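Local coordinates for manganese-dependent inorganic pyrophosphatase (Methanocaldococcus jannaschii, PDB 2EB0), which catalyses the manganese-dependent hydrolysis of diphosphate to two phosphates, as a family II (DHH/DHHA2) pyrophosphatase, at residues B[54-59]-B[74-80]; B[132-138]-B[167-171]; B[233-238]-B[264-269]. All blocks are in the same frame, centred on the assembly; numbering follows the deposited sequence.

From the N terminus, the chain first closes a loop at contact 1, where residues 54-59, leading from strand 52-53 into strand 61-65, meet residues 74-80, which lead into strand 81-87. The two connections are thus tied together beside strands 2-5 and 61-65 of the DHH domain. Contact 2 opens only after contact 1 has closed; it joins the start of helix 134-148 to the C-terminal part of helix 158-171, closing a mostly helical excursion of 28 residues. Contact 3, in the DHHA2 domain, packs helix 230-243 on strand 260-267 and closes 25 residues that include strand 248-255. All three follow in series without nesting or crossing, contacts 2 and 3 on opposite sides of the chain's centre.

Contact 1. Residues B[54-59]-B[74-80]; sequences IESAKG and FDDLEEG
Ala57 lays its methyl over one face of the Phe74 ring, and Asp76 grips the backbone beside it; Phe74 and Asp76 both belong to a type I beta turn from Phe74 to Leu77. The CH-pi contact is close to perpendicular: Ala57 CB stands 3.7 Å from the ring centroid, 17° off the normal and displaced toward the rim. Ile54 approaches the same ring at its edge, near the ring plane, bringing CD1 to 3.5 Å from Phe74 CZ. Val5 and Ile62 of the parallel sheet also touch this ring, which joins both loops to the core of the DHH domain.

The Asp76 carboxylate is turned to use both oxygens. Ser56 OG, held anti to its own backbone N and so brought to the carboxylate, donates to the syn lone pair of Asp76 OD1 at 2.5 Å. Ala57 N donates almost straight (169°) to Asp76 OD2 at 3.0 Å, reaching its syn side from 35° out of the carboxylate plane. A water joins the two loops, donating to Glu55 O and Asp75 OD2 and accepting from Asp75 N. Lys58 NZ and Glu79 OE2 remain 4.9 Å apart.

With two donors converging on it, the Asp76 carboxylate is fixed in rotation and probably stabilised as the anion, pinning one irregular loop to the other beside an apolar ring.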
ATOM      1  N   ILE B  54       2.008 -24.749  -1.663  1.00 24.91           N
ATOM      2  CA  ILE B  54       1.480 -24.509  -3.009  1.00 26.23           C
ATOM      3  C   ILE B  54       2.548 -23.769  -3.795  1.00 27.43           C
ATOM      4  O   ILE B  54       3.511 -23.269  -3.213  1.00 27.42           O
ATOM      5  CB  ILE B  54       0.188 -23.677  -3.007  1.00 25.55           C
ATOM      6  CG1 ILE B  54       0.419 -22.335  -2.312  1.00 23.58           C
ATOM      7  CG2 ILE B  54      -0.917 -24.465  -2.348  1.00 26.92           C
ATOM      8  CD1 ILE B  54      -0.802 -21.464  -2.265  1.00 19.67           C
ATOM      9  N   GLU B  55       2.384 -23.689  -5.110  1.00 27.80           N
ATOM     10  CA  GLU B  55       3.388 -23.038  -5.941  1.00 28.67           C
ATOM     11  C   GLU B  55       2.811 -22.161  -7.039  1.00 27.31           C
ATOM     12  O   GLU B  55       3.492 -21.275  -7.554  1.00 26.93           O
ATOM     13  CB  GLU B  55       4.284 -24.103  -6.575  1.00 76.03           C
ATOM     14  CG  GLU B  55       4.980 -25.000  -5.568  1.00 86.66           C
ATOM     15  CD  GLU B  55       4.989 -26.457  -5.991  1.00 91.85           C
ATOM     16  OE1 GLU B  55       5.477 -26.757  -7.103  1.00 93.34           O
ATOM     17  OE2 GLU B  55       4.505 -27.301  -5.205  1.00 93.69           O
ATOM     18  N   SER B  56       1.562 -22.413  -7.403  1.00 24.24           N
ATOM     19  CA  SER B  56       0.924 -21.653  -8.464  1.00 25.00           C
ATOM     20  C   SER B  56      -0.337 -20.949  -7.982  1.00 24.08           C
ATOM     21  O   SER B  56      -1.154 -21.533  -7.276  1.00 23.80           O
ATOM     22  CB  SER B  56       0.590 -22.587  -9.632  1.00 28.07           C
ATOM     23  OG  SER B  56      -0.163 -21.916 -10.622  1.00 30.38           O
ATOM     24  N   ALA B  57      -0.493 -19.689  -8.376  1.00 23.41           N
ATOM     25  CA  ALA B  57      -1.652 -18.913  -7.968  1.00 24.79           C
ATOM     26  C   ALA B  57      -2.775 -19.027  -8.983  1.00 25.86           C
ATOM     27  O   ALA B  57      -3.900 -18.605  -8.717  1.00 25.39           O
ATOM     28  CB  ALA B  57      -1.264 -17.456  -7.797  1.00 35.69           C
ATOM     29  N   LYS B  58      -2.475 -19.600 -10.144  1.00 34.64           N
ATOM     30  CA  LYS B  58      -3.477 -19.735 -11.200  1.00 37.71           C
ATOM     31  C   LYS B  58      -4.796 -20.337 -10.724  1.00 37.11           C
ATOM     32  O   LYS B  58      -4.823 -21.415 -10.133  1.00 38.49           O
ATOM     33  CB  LYS B  58      -2.924 -20.572 -12.354  1.00 57.15           C
ATOM     34  CG  LYS B  58      -3.800 -20.541 -13.595  1.00 59.46           C
ATOM     35  CD  LYS B  58      -3.154 -21.281 -14.755  1.00 61.64           C
ATOM     36  CE  LYS B  58      -4.013 -21.184 -16.002  1.00 64.34           C
ATOM     37  NZ  LYS B  58      -5.412 -21.643 -15.762  1.00 64.66           N
ATOM     38  N   GLY B  59      -5.889 -19.626 -10.980  1.00 43.37           N
ATOM     39  CA  GLY B  59      -7.199 -20.110 -10.587  1.00 42.78           C
ATOM     40  C   GLY B  59      -7.483 -20.029  -9.101  1.00 43.39           C
ATOM     41  O   GLY B  59      -8.504 -20.540  -8.630  1.00 43.18           O
ATOM     42  N   PHE B  74       4.256 -15.841  -5.581  1.00 23.37           N
ATOM     43  CA  PHE B  74       4.058 -16.794  -6.677  1.00 26.69           C
ATOM     44  C   PHE B  74       4.702 -16.256  -7.944  1.00 27.42           C
ATOM     45  O   PHE B  74       4.639 -15.057  -8.212  1.00 27.08           O
ATOM     46  CB  PHE B  74       2.572 -16.998  -7.008  1.00 27.05           C
ATOM     47  CG  PHE B  74       1.745 -17.532  -5.882  1.00 27.06           C
ATOM     48  CD1 PHE B  74       1.217 -16.676  -4.922  1.00 25.91           C
ATOM     49  CD2 PHE B  74       1.429 -18.884  -5.823  1.00 26.56           C
ATOM     50  CE1 PHE B  74       0.379 -17.156  -3.923  1.00 26.76           C
ATOM     51  CE2 PHE B  74       0.589 -19.378  -4.826  1.00 28.32           C
ATOM     52  CZ  PHE B  74       0.060 -18.512  -3.875  1.00 27.72           C
ATOM     53  N   ASP B  75       5.291 -17.144  -8.737  1.00 33.89           N
ATOM     54  CA  ASP B  75       5.916 -16.739  -9.993  1.00 36.15           C
ATOM     55  C   ASP B  75       4.820 -16.259 -10.938  1.00 35.26           C
ATOM     56  O   ASP B  75       5.054 -15.428 -11.809  1.00 36.36           O
ATOM     57  CB  ASP B  75       6.649 -17.919 -10.629  1.00 66.92           C
ATOM     58  CG  ASP B  75       7.675 -18.532  -9.704  1.00 70.27           C
ATOM     59  OD1 ASP B  75       8.614 -17.817  -9.297  1.00 73.22           O
ATOM     60  OD2 ASP B  75       7.542 -19.731  -9.386  1.00 73.39           O
ATOM     61  N   ASP B  76       3.619 -16.788 -10.740  1.00 27.18           N
ATOM     62  CA  ASP B  76       2.464 -16.447 -11.552  1.00 27.12           C
ATOM     63  C   ASP B  76       1.381 -15.755 -10.731  1.00 27.19           C
ATOM     64  O   ASP B  76       0.190 -16.042 -10.898  1.00 26.72           O
ATOM     65  CB  ASP B  76       1.875 -17.717 -12.174  1.00 42.66           C
ATOM     66  CG  ASP B  76       1.481 -18.757 -11.128  1.00 43.15           C
ATOM     67  OD1 ASP B  76       0.811 -19.742 -11.495  1.00 42.04           O
ATOM     68  OD2 ASP B  76       1.847 -18.600  -9.940  1.00 43.99           O
ATOM     69  N   LEU B  77       1.789 -14.852  -9.845  1.00 30.78           N
ATOM     70  CA  LEU B  77       0.842 -14.125  -8.997  1.00 29.72           C
ATOM     71  C   LEU B  77      -0.261 -13.530  -9.869  1.00 28.89           C
ATOM     72  O   LEU B  77      -1.445 -13.636  -9.555  1.00 26.92           O
ATOM     73  CB  LEU B  77       1.556 -12.991  -8.254  1.00 32.20           C
ATOM     74  CG  LEU B  77       1.085 -12.613  -6.844  1.00 33.53           C
ATOM     75  CD1 LEU B  77       1.619 -11.221  -6.523  1.00 32.99           C
ATOM     76  CD2 LEU B  77      -0.437 -12.638  -6.738  1.00 33.50           C
ATOM     77  N   GLU B  78       0.158 -12.910 -10.969  0.50 22.06           N
ATOM     78  CA  GLU B  78      -0.731 -12.269 -11.934  0.50 20.73           C
ATOM     79  C   GLU B  78      -1.924 -13.115 -12.359  0.50 20.62           C
ATOM     80  O   GLU B  78      -3.038 -12.608 -12.491  0.50 20.61           O
ATOM     81  CB  GLU B  78       0.063 -11.896 -13.181  0.50 36.04           C
ATOM     82  CG  GLU B  78       0.891 -13.055 -13.717  0.50 37.08           C
ATOM     83  CD  GLU B  78       1.255 -12.896 -15.175  0.50 36.50           C
ATOM     84  OE1 GLU B  78       1.892 -11.881 -15.528  0.50 36.38           O
ATOM     85  OE2 GLU B  78       0.901 -13.791 -15.971  0.50 37.95           O
ATOM     86  N   GLU B  79      -1.690 -14.399 -12.595  0.50 12.38           N
ATOM     87  CA  GLU B  79      -2.758 -15.289 -13.027  0.50 13.56           C
ATOM     88  C   GLU B  79      -3.730 -15.650 -11.916  0.50 14.24           C
ATOM     89  O   GLU B  79      -4.733 -16.324 -12.148  0.50 12.25           O
ATOM     90  CB  GLU B  79      -2.168 -16.554 -13.649  0.50 32.33           C
ATOM     91  CG  GLU B  79      -1.708 -16.354 -15.084  0.50 32.83           C
ATOM     92  CD  GLU B  79      -1.172 -17.622 -15.708  0.50 33.18           C
ATOM     93  OE1 GLU B  79       0.006 -17.949 -15.465  0.50 32.30           O
ATOM     94  OE2 GLU B  79      -1.935 -18.297 -16.430  0.50 33.84           O
ATOM     95  N   GLY B  80      -3.429 -15.194 -10.707  1.00 35.67           N
ATOM     96  CA  GLY B  80      -4.303 -15.468  -9.588  1.00 35.84           C
ATOM     97  C   GLY B  80      -5.229 -14.289  -9.376  1.00 35.91           C
ATOM     98  O   GLY B  80      -5.134 -13.289 -10.075  1.00 36.64           O
TER
HETATM   99  O   HOH W   1       5.757 -19.773  -7.535  1.00 40.11           O

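Contact 2. Residues B[132-138]-B[167-171]; sequences LKPDLAG and LAEIA
Ile170 and Ala137 form the middle of a helix pair running roughly antiparallel, in which the first turn of helix 134-148 packs against the C-terminal part of helix 158-171. The short axes approach to 7.7 Å, with 142° between their directions, a close spacing that the small residues Ala137, Gly138 and Ala171 permit.

Apolar packing carries most of the contact. The Ala137 methyl points at the other helix and meets Ile170 CG2 at 3.6 Å; with chi1 of Ile170 at -57°, CG2 lies opposite the backbone N and is the branch turned to this methyl, while CG1 runs beside the N. Farther along, Leu132 CD1 touches Leu167 CD2 at 3.8 Å as the two side chains slant past one another. Phe118 of helix 109-118 also packs on both Leu167 and Ile170.

A second group sets carbon against backbone. Pro134 CB sits 3.2 Å from Ile170 O, and Ile170 CG2 lies 3.5 Å from Leu132 O. The Ala171 methyl rests against the hydrogen-bonded pair Pro134 O and Gly138 N, its CB 3.4 Å from Pro134 O. Ala171 CA makes a bent CA-H...O contact with the same Pro134 O.

Backbone polarity is met chiefly inside the helices: Ala137 N bonds to Lys133 O, and Ala171 N to Leu167 O. What joins these two helices in the all-helical part that follows the parallel sheet is therefore shape and apolar burial, with directional bonding contributing little.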
ATOM      1  N   LEU B 132      -9.684 -16.131  19.614  1.00 27.02           N
ATOM      2  CA  LEU B 132      -8.275 -16.490  19.505  1.00 28.65           C
ATOM      3  C   LEU B 132      -7.918 -17.499  20.586  1.00 27.37           C
ATOM      4  O   LEU B 132      -7.760 -17.139  21.749  1.00 30.16           O
ATOM      5  CB  LEU B 132      -7.387 -15.258  19.684  1.00 26.48           C
ATOM      6  CG  LEU B 132      -6.252 -15.007  18.693  1.00 27.15           C
ATOM      7  CD1 LEU B 132      -5.129 -14.284  19.441  1.00 26.48           C
ATOM      8  CD2 LEU B 132      -5.741 -16.307  18.100  1.00 24.76           C
ATOM      9  N   LYS B 133      -7.785 -18.759  20.202  1.00 30.76           N
ATOM     10  CA  LYS B 133      -7.435 -19.797  21.154  1.00 29.83           C
ATOM     11  C   LYS B 133      -5.965 -19.685  21.548  1.00 29.26           C
ATOM     12  O   LYS B 133      -5.171 -19.051  20.853  1.00 29.79           O
ATOM     13  CB  LYS B 133      -7.725 -21.180  20.553  1.00 42.62           C
ATOM     14  CG  LYS B 133      -9.212 -21.446  20.348  1.00 44.96           C
ATOM     15  CD  LYS B 133      -9.956 -21.268  21.662  1.00 46.94           C
ATOM     16  CE  LYS B 133     -11.462 -21.299  21.481  1.00 48.91           C
ATOM     17  NZ  LYS B 133     -12.155 -21.248  22.800  1.00 47.83           N
ATOM     18  N   PRO B 134      -5.585 -20.305  22.672  1.00 24.74           N
ATOM     19  CA  PRO B 134      -4.205 -20.272  23.157  1.00 24.86           C
ATOM     20  C   PRO B 134      -3.160 -20.719  22.138  1.00 24.87           C
ATOM     21  O   PRO B 134      -2.096 -20.100  22.029  1.00 21.82           O
ATOM     22  CB  PRO B 134      -4.247 -21.178  24.384  1.00 26.53           C
ATOM     23  CG  PRO B 134      -5.359 -22.101  24.079  1.00 31.36           C
ATOM     24  CD  PRO B 134      -6.405 -21.180  23.521  1.00 28.23           C
ATOM     25  N   ASP B 135      -3.452 -21.783  21.395  1.00 24.00           N
ATOM     26  CA  ASP B 135      -2.496 -22.261  20.400  1.00 25.10           C
ATOM     27  C   ASP B 135      -2.198 -21.218  19.328  1.00 23.89           C
ATOM     28  O   ASP B 135      -1.032 -20.920  19.066  1.00 23.86           O
ATOM     29  CB  ASP B 135      -2.965 -23.573  19.751  1.00 34.93           C
ATOM     30  CG  ASP B 135      -4.358 -23.482  19.151  1.00 38.93           C
ATOM     31  OD1 ASP B 135      -4.784 -24.495  18.550  1.00 39.25           O
ATOM     32  OD2 ASP B 135      -5.028 -22.424  19.273  1.00 40.16           O
ATOM     33  N   LEU B 136      -3.236 -20.652  18.715  1.00 22.30           N
ATOM     34  CA  LEU B 136      -3.019 -19.638  17.690  1.00 22.15           C
ATOM     35  C   LEU B 136      -2.429 -18.379  18.319  1.00 21.85           C
ATOM     36  O   LEU B 136      -1.644 -17.672  17.680  1.00 22.12           O
ATOM     37  CB  LEU B 136      -4.321 -19.307  16.955  1.00 24.54           C
ATOM     38  CG  LEU B 136      -4.892 -20.424  16.083  1.00 24.24           C
ATOM     39  CD1 LEU B 136      -6.117 -19.905  15.357  1.00 25.28           C
ATOM     40  CD2 LEU B 136      -3.852 -20.898  15.081  1.00 24.70           C
ATOM     41  N   ALA B 137      -2.793 -18.104  19.572  1.00 20.95           N
ATOM     42  CA  ALA B 137      -2.250 -16.939  20.266  1.00 20.90           C
ATOM     43  C   ALA B 137      -0.745 -17.178  20.437  1.00 20.40           C
ATOM     44  O   ALA B 137       0.062 -16.246  20.374  1.00 17.03           O
ATOM     45  CB  ALA B 137      -2.913 -16.768  21.624  1.00 12.84           C
ATOM     46  N   GLY B 138      -0.385 -18.443  20.639  1.00 21.08           N
ATOM     47  CA  GLY B 138       1.009 -18.811  20.795  1.00 20.97           C
ATOM     48  C   GLY B 138       1.801 -18.586  19.521  1.00 20.91           C
ATOM     49  O   GLY B 138       2.970 -18.211  19.582  1.00 21.74           O
ATOM     50  N   LEU B 167      -0.824 -11.659  24.209  1.00 24.92           N
ATOM     51  CA  LEU B 167      -0.856 -12.963  23.548  1.00 26.85           C
ATOM     52  C   LEU B 167      -0.297 -14.036  24.479  1.00 27.08           C
ATOM     53  O   LEU B 167      -0.828 -15.142  24.541  1.00 27.87           O
ATOM     54  CB  LEU B 167      -0.056 -12.919  22.240  1.00 19.05           C
ATOM     55  CG  LEU B 167      -0.667 -11.998  21.182  1.00 18.08           C
ATOM     56  CD1 LEU B 167       0.314 -11.805  20.038  1.00 15.78           C
ATOM     57  CD2 LEU B 167      -1.995 -12.590  20.684  1.00 15.97           C
ATOM     58  N   ALA B 168       0.769 -13.693  25.203  1.00 24.33           N
ATOM     59  CA  ALA B 168       1.393 -14.609  26.157  1.00 26.72           C
ATOM     60  C   ALA B 168       0.362 -15.015  27.206  1.00 28.31           C
ATOM     61  O   ALA B 168       0.333 -16.161  27.664  1.00 27.47           O
ATOM     62  CB  ALA B 168       2.587 -13.932  26.840  1.00 12.62           C
ATOM     63  N   GLU B 169      -0.486 -14.061  27.576  1.00 39.68           N
ATOM     64  CA  GLU B 169      -1.535 -14.297  28.564  1.00 41.23           C
ATOM     65  C   GLU B 169      -2.514 -15.359  28.076  1.00 39.88           C
ATOM     66  O   GLU B 169      -2.911 -16.244  28.835  1.00 39.97           O
ATOM     67  CB  GLU B 169      -2.290 -12.996  28.847  1.00 69.45           C
ATOM     68  CG  GLU B 169      -3.498 -13.157  29.754  1.00 76.53           C
ATOM     69  CD  GLU B 169      -4.246 -11.850  29.978  1.00 82.06           C
ATOM     70  OE1 GLU B 169      -5.307 -11.878  30.638  1.00 84.61           O
ATOM     71  OE2 GLU B 169      -3.776 -10.796  29.498  1.00 82.82           O
ATOM     72  N   ILE B 170      -2.901 -15.265  26.807  1.00 28.03           N
ATOM     73  CA  ILE B 170      -3.840 -16.215  26.223  1.00 27.02           C
ATOM     74  C   ILE B 170      -3.188 -17.571  25.979  1.00 25.61           C
ATOM     75  O   ILE B 170      -3.795 -18.613  26.239  1.00 24.67           O
ATOM     76  CB  ILE B 170      -4.398 -15.701  24.875  1.00 35.42           C
ATOM     77  CG1 ILE B 170      -5.075 -14.342  25.073  1.00 36.80           C
ATOM     78  CG2 ILE B 170      -5.384 -16.710  24.299  1.00 35.78           C
ATOM     79  CD1 ILE B 170      -5.541 -13.709  23.785  1.00 35.98           C
ATOM     80  N   ALA B 171      -1.952 -17.549  25.480  1.00 22.36           N
ATOM     81  CA  ALA B 171      -1.220 -18.775  25.172  1.00 19.90           C
ATOM     82  C   ALA B 171      -0.709 -19.477  26.421  1.00 20.47           C
ATOM     83  O   ALA B 171      -0.189 -20.593  26.346  1.00 18.44           O
ATOM     84  CB  ALA B 171      -0.048 -18.463  24.238  1.00  7.01           C
TER

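Contact 3. Residues B[233-238]-B[264-269]; sequences IYKLLE and LVVGNK
Tyr234, Leu237 and Val266 bring helix 230-243, which lies in the beta-alpha-beta crossover between the parallel, neighbouring strands 211-220 and 248-255 of the DHHA2 domain, down on the next strand, 260-267. The helix and strand segments run in the same general direction, inclined by 26°, with axes 9.0 Å apart.

Apolar contacts make up the interior of this interface. Val266 directs its side chain at the helix and splits its branches: CG2 comes within 3.4 Å of Tyr234 CE1, oblique to the ring, and also packs on Leu237 CB, while CG1 reaches the Glu238 backbone, 3.9 Å from Glu238 CA. Two residues earlier, on the same face of the strand, Leu264 CD1 touches both Ile233 CG2 at 4.0 Å and Leu237 CD1 at 4.1 Å, its side chain crossing both at about a right angle. Phe251 of the adjacent strand 248-255 touches Leu237 and Leu264 and continues the hydrophobic layer.

Polar contact is concentrated at the far end of the tyrosine. With CG placed opposite its backbone N, the Tyr234 ring reaches past the helix surface to the strand, where Val265 O lies in the plane of the ring at its edge. The Lys269 side chain comes to meet the tyrosine head-on, with CE 3.9 Å from Tyr234 OH. That hydroxyl donates to Val265 O at 2.9 Å, making a C=O...O angle of 140° and standing 29° out of the carbonyl plane.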
ATOM      1  N   ILE B 233      30.556 -19.809   1.926  1.00 26.07           N
ATOM      2  CA  ILE B 233      29.301 -19.095   1.682  1.00 24.66           C
ATOM      3  C   ILE B 233      29.496 -18.042   0.592  1.00 24.98           C
ATOM      4  O   ILE B 233      28.660 -17.906  -0.309  1.00 25.08           O
ATOM      5  CB  ILE B 233      28.772 -18.404   2.973  1.00 27.87           C
ATOM      6  CG1 ILE B 233      28.269 -19.462   3.964  1.00 26.32           C
ATOM      7  CG2 ILE B 233      27.639 -17.446   2.631  1.00 27.13           C
ATOM      8  CD1 ILE B 233      27.773 -18.902   5.274  1.00 24.17           C
ATOM      9  N   TYR B 234      30.608 -17.315   0.662  1.00 27.85           N
ATOM     10  CA  TYR B 234      30.892 -16.284  -0.332  1.00 28.01           C
ATOM     11  C   TYR B 234      31.022 -16.870  -1.738  1.00 28.27           C
ATOM     12  O   TYR B 234      30.460 -16.336  -2.701  1.00 29.69           O
ATOM     13  CB  TYR B 234      32.177 -15.525   0.011  1.00 30.21           C
ATOM     14  CG  TYR B 234      32.310 -14.245  -0.783  1.00 32.08           C
ATOM     15  CD1 TYR B 234      31.537 -13.125  -0.463  1.00 31.20           C
ATOM     16  CD2 TYR B 234      33.157 -14.168  -1.892  1.00 32.22           C
ATOM     17  CE1 TYR B 234      31.600 -11.965  -1.227  1.00 32.22           C
ATOM     18  CE2 TYR B 234      33.226 -13.009  -2.665  1.00 31.41           C
ATOM     19  CZ  TYR B 234      32.444 -11.914  -2.326  1.00 32.11           C
ATOM     20  OH  TYR B 234      32.493 -10.769  -3.086  1.00 32.39           O
ATOM     21  N   LYS B 235      31.771 -17.961  -1.856  1.00 29.85           N
ATOM     22  CA  LYS B 235      31.954 -18.609  -3.149  1.00 30.09           C
ATOM     23  C   LYS B 235      30.586 -18.945  -3.737  1.00 30.29           C
ATOM     24  O   LYS B 235      30.298 -18.614  -4.896  1.00 29.20           O
ATOM     25  CB  LYS B 235      32.784 -19.888  -3.001  1.00 58.04           C
ATOM     26  CG  LYS B 235      33.079 -20.576  -4.329  1.00 63.06           C
ATOM     27  CD  LYS B 235      33.816 -21.898  -4.152  1.00 66.90           C
ATOM     28  CE  LYS B 235      35.214 -21.710  -3.589  1.00 68.81           C
ATOM     29  NZ  LYS B 235      35.913 -23.018  -3.438  1.00 69.97           N
ATOM     30  N   LEU B 236      29.736 -19.587  -2.933  1.00 25.45           N
ATOM     31  CA  LEU B 236      28.405 -19.944  -3.401  1.00 23.63           C
ATOM     32  C   LEU B 236      27.617 -18.701  -3.819  1.00 23.04           C
ATOM     33  O   LEU B 236      26.883 -18.724  -4.814  1.00 23.24           O
ATOM     34  CB  LEU B 236      27.647 -20.731  -2.324  1.00 22.89           C
ATOM     35  CG  LEU B 236      28.145 -22.162  -2.044  1.00 24.78           C
ATOM     36  CD1 LEU B 236      27.338 -22.788  -0.915  1.00 26.16           C
ATOM     37  CD2 LEU B 236      28.016 -23.011  -3.289  1.00 24.80           C
ATOM     38  N   LEU B 237      27.770 -17.609  -3.080  1.00 29.97           N
ATOM     39  CA  LEU B 237      27.049 -16.391  -3.426  1.00 30.62           C
ATOM     40  C   LEU B 237      27.563 -15.805  -4.747  1.00 31.24           C
ATOM     41  O   LEU B 237      26.815 -15.155  -5.480  1.00 29.43           O
ATOM     42  CB  LEU B 237      27.165 -15.362  -2.295  1.00 20.83           C
ATOM     43  CG  LEU B 237      26.483 -15.712  -0.955  1.00 19.96           C
ATOM     44  CD1 LEU B 237      26.651 -14.554   0.011  1.00 19.59           C
ATOM     45  CD2 LEU B 237      25.003 -15.994  -1.158  1.00 17.49           C
ATOM     46  N   GLU B 238      28.836 -16.047  -5.050  0.50  8.82           N
ATOM     47  CA  GLU B 238      29.423 -15.550  -6.286  0.50 11.23           C
ATOM     48  C   GLU B 238      28.828 -16.305  -7.454  0.50 12.05           C
ATOM     49  O   GLU B 238      28.594 -15.738  -8.518  0.50 11.07           O
ATOM     50  CB  GLU B 238      30.944 -15.726  -6.276  0.50 38.39           C
ATOM     51  CG  GLU B 238      31.665 -14.767  -5.349  1.00 41.66           C
ATOM     52  CD  GLU B 238      33.176 -14.880  -5.442  1.00 44.09           C
ATOM     53  OE1 GLU B 238      33.720 -15.951  -5.103  1.00 46.97           O
ATOM     54  OE2 GLU B 238      33.823 -13.894  -5.855  1.00 43.81           O
ATOM     55  N   LEU B 264      28.177  -9.288   3.610  1.00 24.15           N
ATOM     56  CA  LEU B 264      29.011  -9.860   2.556  1.00 24.48           C
ATOM     57  C   LEU B 264      28.494  -9.192   1.288  1.00 24.98           C
ATOM     58  O   LEU B 264      27.289  -9.205   1.028  1.00 23.14           O
ATOM     59  CB  LEU B 264      28.819 -11.370   2.454  1.00 19.28           C
ATOM     60  CG  LEU B 264      29.116 -12.237   3.681  1.00 22.27           C
ATOM     61  CD1 LEU B 264      29.028 -13.705   3.276  1.00 20.07           C
ATOM     62  CD2 LEU B 264      30.500 -11.932   4.225  1.00 24.29           C
ATOM     63  N   VAL B 265      29.396  -8.610   0.502  1.00 25.36           N
ATOM     64  CA  VAL B 265      28.983  -7.906  -0.703  1.00 26.86           C
ATOM     65  C   VAL B 265      29.470  -8.546  -1.998  1.00 27.22           C
ATOM     66  O   VAL B 265      30.670  -8.710  -2.215  1.00 28.53           O
ATOM     67  CB  VAL B 265      29.441  -6.437  -0.642  1.00 23.75           C
ATOM     68  CG1 VAL B 265      28.883  -5.661  -1.828  1.00 25.82           C
ATOM     69  CG2 VAL B 265      28.973  -5.811   0.662  1.00 24.54           C
ATOM     70  N   VAL B 266      28.519  -8.896  -2.859  1.00 26.34           N
ATOM     71  CA  VAL B 266      28.821  -9.536  -4.131  1.00 25.75           C
ATOM     72  C   VAL B 266      28.166  -8.808  -5.306  1.00 26.17           C
ATOM     73  O   VAL B 266      26.951  -8.564  -5.304  1.00 22.43           O
ATOM     74  CB  VAL B 266      28.325 -10.996  -4.135  1.00 33.60           C
ATOM     75  CG1 VAL B 266      28.970 -11.760  -5.281  1.00 34.34           C
ATOM     76  CG2 VAL B 266      28.631 -11.653  -2.801  1.00 36.72           C
ATOM     77  N   GLY B 267      28.970  -8.472  -6.314  1.00 23.72           N
ATOM     78  CA  GLY B 267      28.446  -7.781  -7.481  1.00 24.33           C
ATOM     79  C   GLY B 267      28.707  -6.283  -7.470  1.00 27.14           C
ATOM     80  O   GLY B 267      29.853  -5.838  -7.430  1.00 26.05           O
ATOM     81  N   ASN B 268      27.634  -5.500  -7.483  1.00 37.29           N
ATOM     82  CA  ASN B 268      27.740  -4.047  -7.499  1.00 38.52           C
ATOM     83  C   ASN B 268      28.166  -3.442  -6.156  1.00 40.06           C
ATOM     84  O   ASN B 268      27.369  -2.784  -5.485  1.00 41.46           O
ATOM     85  CB  ASN B 268      26.398  -3.451  -7.930  1.00 35.18           C
ATOM     86  CG  ASN B 268      26.517  -2.009  -8.351  1.00 34.11           C
ATOM     87  OD1 ASN B 268      27.332  -1.262  -7.814  1.00 36.40           O
ATOM     88  ND2 ASN B 268      25.692  -1.600  -9.307  1.00 32.53           N
ATOM     89  N   LYS B 269      29.426  -3.645  -5.775  1.00 28.87           N
ATOM     90  CA  LYS B 269      29.936  -3.112  -4.514  1.00 29.37           C
ATOM     91  C   LYS B 269      29.833  -1.594  -4.444  1.00 30.20           C
ATOM     92  O   LYS B 269      29.610  -1.022  -3.368  1.00 26.72           O
ATOM     93  CB  LYS B 269      31.387  -3.550  -4.300  1.00 49.62           C
ATOM     94  CG  LYS B 269      31.532  -5.050  -4.068  1.00 54.42           C
ATOM     95  CD  LYS B 269      32.961  -5.457  -3.750  1.00 55.74           C
ATOM     96  CE  LYS B 269      33.055  -6.956  -3.489  1.00 56.56           C
ATOM     97  NZ  LYS B 269      34.465  -7.399  -3.270  1.00 58.03           N
TER